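Local coordinates for hypothetical protein (Lactobacillus plantarum, PDB 2IAY) that is of unknown function but may have a role in amino-acid metabolism, at residues Tyr17-Ser20 with Pro21-Lys25; Met61-Asn64 with Ala65-Gly69. One frame throughout, in Å; residues are numbered along the deposited sequence.

Contact 1: Tyr17-Ser20 with Pro21-Lys25; sequences YTLS and PTVKK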
loop_
_atom_site.group_PDB
_atom_site.type_symbol
_atom_site.label_atom_id
_atom_site.label_comp_id
_atom_site.label_asym_id
_atom_site.label_seq_id
_atom_site.Cartn_x
_atom_site.Cartn_y
_atom_site.Cartn_z
ATOM N N TYR A 17 1.208 7.737 5.828
ATOM C CA TYR A 17 2.304 7.553 4.891
ATOM C C TYR A 17 2.239 8.660 3.865
ATOM O O TYR A 17 1.163 9.042 3.402
ATOM C CB TYR A 17 2.212 6.163 4.214
ATOM C CG TYR A 17 2.536 5.071 5.170
ATOM C CD1 TYR A 17 1.546 4.481 5.931
ATOM C CD2 TYR A 17 3.840 4.641 5.336
ATOM C CE1 TYR A 17 1.846 3.489 6.836
ATOM C CE2 TYR A 17 4.128 3.638 6.226
ATOM C CZ TYR A 17 3.125 3.088 6.993
ATOM O OH TYR A 17 3.399 2.104 7.906
ATOM N N THR A 18 3.414 9.179 3.511
ATOM C CA THR A 18 3.567 10.225 2.523
ATOM C C THR A 18 4.367 9.729 1.349
ATOM O O THR A 18 5.387 9.077 1.496
ATOM C CB THR A 18 4.307 11.392 3.177
ATOM O OG1 THR A 18 3.517 11.882 4.262
ATOM C CG2 THR A 18 4.553 12.561 2.208
ATOM N N LEU A 19 3.933 10.067 0.149
ATOM C CA LEU A 19 4.673 9.721 -1.060
ATOM C C LEU A 19 5.931 10.579 -1.123
ATOM O O LEU A 19 5.863 11.767 -0.980
ATOM C CB LEU A 19 3.787 9.948 -2.281
ATOM C CG LEU A 19 4.377 9.545 -3.646
ATOM C CD1 LEU A 19 4.565 8.035 -3.761
ATOM C CD2 LEU A 19 3.538 10.071 -4.783
ATOM N N SER A 20 7.065 9.966 -1.376
ATOM C CA SER A 20 8.287 10.715 -1.500
ATOM C C SER A 20 8.203 11.670 -2.668
ATOM O O SER A 20 7.857 11.269 -3.770
ATOM C CB SER A 20 9.493 9.827 -1.698
ATOM O OG SER A 20 10.584 10.663 -2.025
ATOM N N PRO A 21 8.627 12.944 -2.473
ATOM C CA PRO A 21 8.651 13.898 -3.569
ATOM C C PRO A 21 9.742 13.588 -4.605
ATOM O O PRO A 21 9.789 14.244 -5.632
ATOM C CB PRO A 21 8.902 15.233 -2.874
ATOM C CG PRO A 21 9.647 14.886 -1.652
ATOM C CD PRO A 21 9.036 13.561 -1.203
ATOM N N THR A 22 10.588 12.609 -4.304
ATOM C CA THR A 22 11.667 12.196 -5.190
ATOM C C THR A 22 11.501 10.764 -5.665
ATOM O O THR A 22 12.454 10.174 -6.175
ATOM C CB THR A 22 13.038 12.380 -4.501
ATOM O OG1 THR A 22 13.073 11.686 -3.244
ATOM C CG2 THR A 22 13.293 13.843 -4.262
ATOM N N VAL A 23 10.285 10.229 -5.594
ATOM C CA VAL A 23 10.011 8.858 -6.014
ATOM C C VAL A 23 10.388 8.653 -7.490
ATOM O O VAL A 23 10.106 9.487 -8.337
ATOM C CB VAL A 23 8.563 8.487 -5.715
ATOM C CG1 VAL A 23 7.556 9.245 -6.605
ATOM C CG2 VAL A 23 8.345 6.999 -5.857
ATOM N N LYS A 24 10.954 7.501 -7.782
ATOM C CA LYS A 24 11.480 7.203 -9.110
ATOM C C LYS A 24 10.758 6.015 -9.716
ATOM O O LYS A 24 10.574 4.971 -9.098
ATOM C CB LYS A 24 12.982 6.913 -9.044
ATOM C CG LYS A 24 13.793 8.152 -8.597
ATOM C CD LYS A 24 15.196 7.805 -8.098
ATOM C CE LYS A 24 15.671 8.706 -6.955
ATOM N NZ LYS A 24 14.905 8.408 -5.731
ATOM N N LYS A 25 10.455 6.150 -11.017
ATOM C CA LYS A 25 9.894 5.078 -11.851
ATOM C C LYS A 25 10.659 3.779 -11.667
ATOM O O LYS A 25 10.056 2.726 -11.417
ATOM C CB LYS A 25 9.971 5.525 -13.345
ATOM C CG LYS A 25 9.651 4.442 -14.351
ATOM C CD LYS A 25 10.002 4.834 -15.784
ATOM C CE LYS A 25 9.628 3.715 -16.727
ATOM N NZ LYS A 25 9.878 4.104 -18.117
#

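Contact 2: Met61-Asn64 with Ala65-Gly69; sequences MTVN and ADLTG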
loop_
_atom_site.group_PDB
_atom_site.type_symbol
_atom_site.label_atom_id
_atom_site.label_comp_id
_atom_site.label_asym_id
_atom_site.label_seq_id
_atom_site.Cartn_x
_atom_site.Cartn_y
_atom_site.Cartn_z
HETATM N N MSE A 61 -1.727 -0.552 -3.548
HETATM C CA MSE A 61 -1.237 0.796 -3.720
HETATM C C MSE A 61 -1.124 1.107 -5.208
HETATM O O MSE A 61 -0.685 0.267 -5.997
HETATM C CB MSE A 61 0.144 0.962 -3.070
HETATM C CG MSE A 61 0.755 2.350 -3.220
HETATM SE SE MSE A 61 2.236 2.592 -1.998
HETATM C CE MSE A 61 3.186 3.963 -2.990
ATOM N N THR A 62 -1.501 2.330 -5.566
ATOM C CA THR A 62 -1.325 2.852 -6.941
ATOM C C THR A 62 -0.667 4.207 -6.861
ATOM O O THR A 62 -1.093 5.047 -6.101
ATOM C CB THR A 62 -2.669 2.954 -7.693
ATOM O OG1 THR A 62 -3.245 1.660 -7.771
ATOM C CG2 THR A 62 -2.473 3.455 -9.111
ATOM N N VAL A 63 0.335 4.423 -7.683
ATOM C CA VAL A 63 0.926 5.736 -7.899
ATOM C C VAL A 63 0.510 6.268 -9.253
ATOM O O VAL A 63 0.514 5.521 -10.240
ATOM C CB VAL A 63 2.482 5.689 -7.809
ATOM C CG1 VAL A 63 3.126 7.064 -7.997
ATOM C CG2 VAL A 63 2.947 5.097 -6.452
ATOM N N ASN A 64 0.117 7.533 -9.307
ATOM C CA ASN A 64 -0.344 8.095 -10.571
ATOM C C ASN A 64 0.783 8.174 -11.607
ATOM O O ASN A 64 1.979 8.059 -11.294
ATOM C CB ASN A 64 -1.106 9.410 -10.367
ATOM C CG ASN A 64 -0.265 10.549 -9.885
ATOM O OD1 ASN A 64 0.955 10.508 -9.876
ATOM N ND2 ASN A 64 -0.946 11.641 -9.472
ATOM N N ALA A 65 0.412 8.367 -12.862
ATOM C CA ALA A 65 1.362 8.346 -13.959
ATOM C C ALA A 65 2.381 9.467 -13.846
ATOM O O ALA A 65 3.521 9.354 -14.299
ATOM C CB ALA A 65 0.634 8.404 -15.301
ATOM N N ASP A 66 2.001 10.578 -13.212
ATOM C CA ASP A 66 2.889 11.713 -13.057
ATOM C C ASP A 66 3.860 11.580 -11.875
ATOM O O ASP A 66 4.759 12.430 -11.706
ATOM C CB ASP A 66 2.089 13.017 -12.912
ATOM C CG ASP A 66 1.585 13.538 -14.248
ATOM O OD1 ASP A 66 1.672 12.856 -15.291
ATOM O OD2 ASP A 66 1.252 14.691 -14.257
ATOM N N LEU A 67 3.695 10.535 -11.072
ATOM C CA LEU A 67 4.559 10.267 -9.931
ATOM C C LEU A 67 4.416 11.269 -8.787
ATOM O O LEU A 67 5.292 11.377 -7.957
ATOM C CB LEU A 67 6.036 10.064 -10.330
ATOM C CG LEU A 67 6.298 8.960 -11.329
ATOM C CD1 LEU A 67 7.741 9.018 -11.816
ATOM C CD2 LEU A 67 6.032 7.579 -10.732
ATOM N N THR A 68 3.272 11.953 -8.745
ATOM C CA THR A 68 3.062 13.025 -7.782
ATOM C C THR A 68 1.916 12.738 -6.797
ATOM O O THR A 68 1.723 13.537 -5.893
ATOM C CB THR A 68 2.730 14.327 -8.497
ATOM O OG1 THR A 68 1.596 14.072 -9.323
ATOM C CG2 THR A 68 3.907 14.847 -9.292
ATOM N N GLY A 69 1.213 11.624 -6.943
ATOM C CA GLY A 69 0.167 11.291 -5.988
ATOM C C GLY A 69 -0.049 9.801 -5.934
ATOM O O GLY A 69 0.383 9.092 -6.836
#

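Contact 1: Tyr17-Ser20 with Pro21-Lys25
S20 meets T22 and V23 through two hydrogen bonds that bend the chain sharply. The T22 N-H points almost straight at S20 OG, at 3.0 Å and 160°. This bond depends on the serine torsion: chi1 of 171° sets the hydroxyl anti to its own backbone N and beside the carbonyl carbon, where the T22 N-H can meet it. The second bond, from V23 N to S20 O at 3.2 Å, reaches the carbonyl from well above its plane.

Together the pair makes an ST turn nested in a type I beta turn, S20 to V23. The turn carries the chain out of 17-19, middle strand of a small antiparallel sheet, and on to helix 25-30.

The charged groups meet at D109. K24 curls back to place NZ 3.1 Å from T22 O, where it donates a hydrogen bond and also forms a salt bridge with D109. The same carboxylate is hydrogen-bonded to the S20 and T22 hydroxyls, whose oxygens lie 3.0 Å apart, OG to OG1.

Apolar contact is slight and turned inward: L19 CD1 approaches V23 CG1 at 4.3 Å, and that same valine methyl rests 3.5 Å from S20 O.

Contact 2: Met61-Asn64 with Ala65-Gly69
N64 reaches across the loop with its side-chain oxygen to take hold of the backbone at T68 and G69. The T68 N-H lies in the plane of the amide and on a lone pair of OD1, with N to OD1 at 3.0 Å. G69 N adds a weak bond to the same oxygen at 3.1 Å. Chi1 of 68° tucks CG between the backbone N and the carbonyl carbon of N64, which sends the amide inward over the loop.

The backbone of N64 is gripped as well. Its N-H runs nearly straight to G69 O, at 2.9 Å and 173°, and its carbonyl accepts L67 N at 3.0 Å to close a type I turn. L67 then takes up a left-handed helical conformation, consistent with the reversal between N64 and G69; a beta hairpin results, joining strands 57-63 and 70-76.

Beneath the loop V63 CG1 meets L67 CD2 at 4.0 Å, and both side chains pack on L28 of helix 25-30, L67 also on F41, while Y4 touches N64. One neutral amide oxygen thus serves two peptide N-H groups, that of G69 only weakly, so these bonds join neutral groups.

Both contacts lie at turns that follow a strand, with centres about 9 Å apart: contact 1 bends the chain towards helix 25-30, contact 2 reverses it. Contact 1 leaves the three-stranded sheet and is the more buried; contact 2 stays within the four-stranded sheet, nearer the surface. Each uses a side-chain oxygen as acceptor, for one backbone N-H in contact 1 and for two, one weakly, in contact 2. S20 is backed by a carboxylate and a lysine, whereas N64 binds through its own neutral amide oxygen. They meet directly: V23 CG1 sits 3.4 Å from L67 O, and L19 CD2 3.5 Å from G69 N. Helix 25-30, starting where contact 1 ends, packs against contact 2.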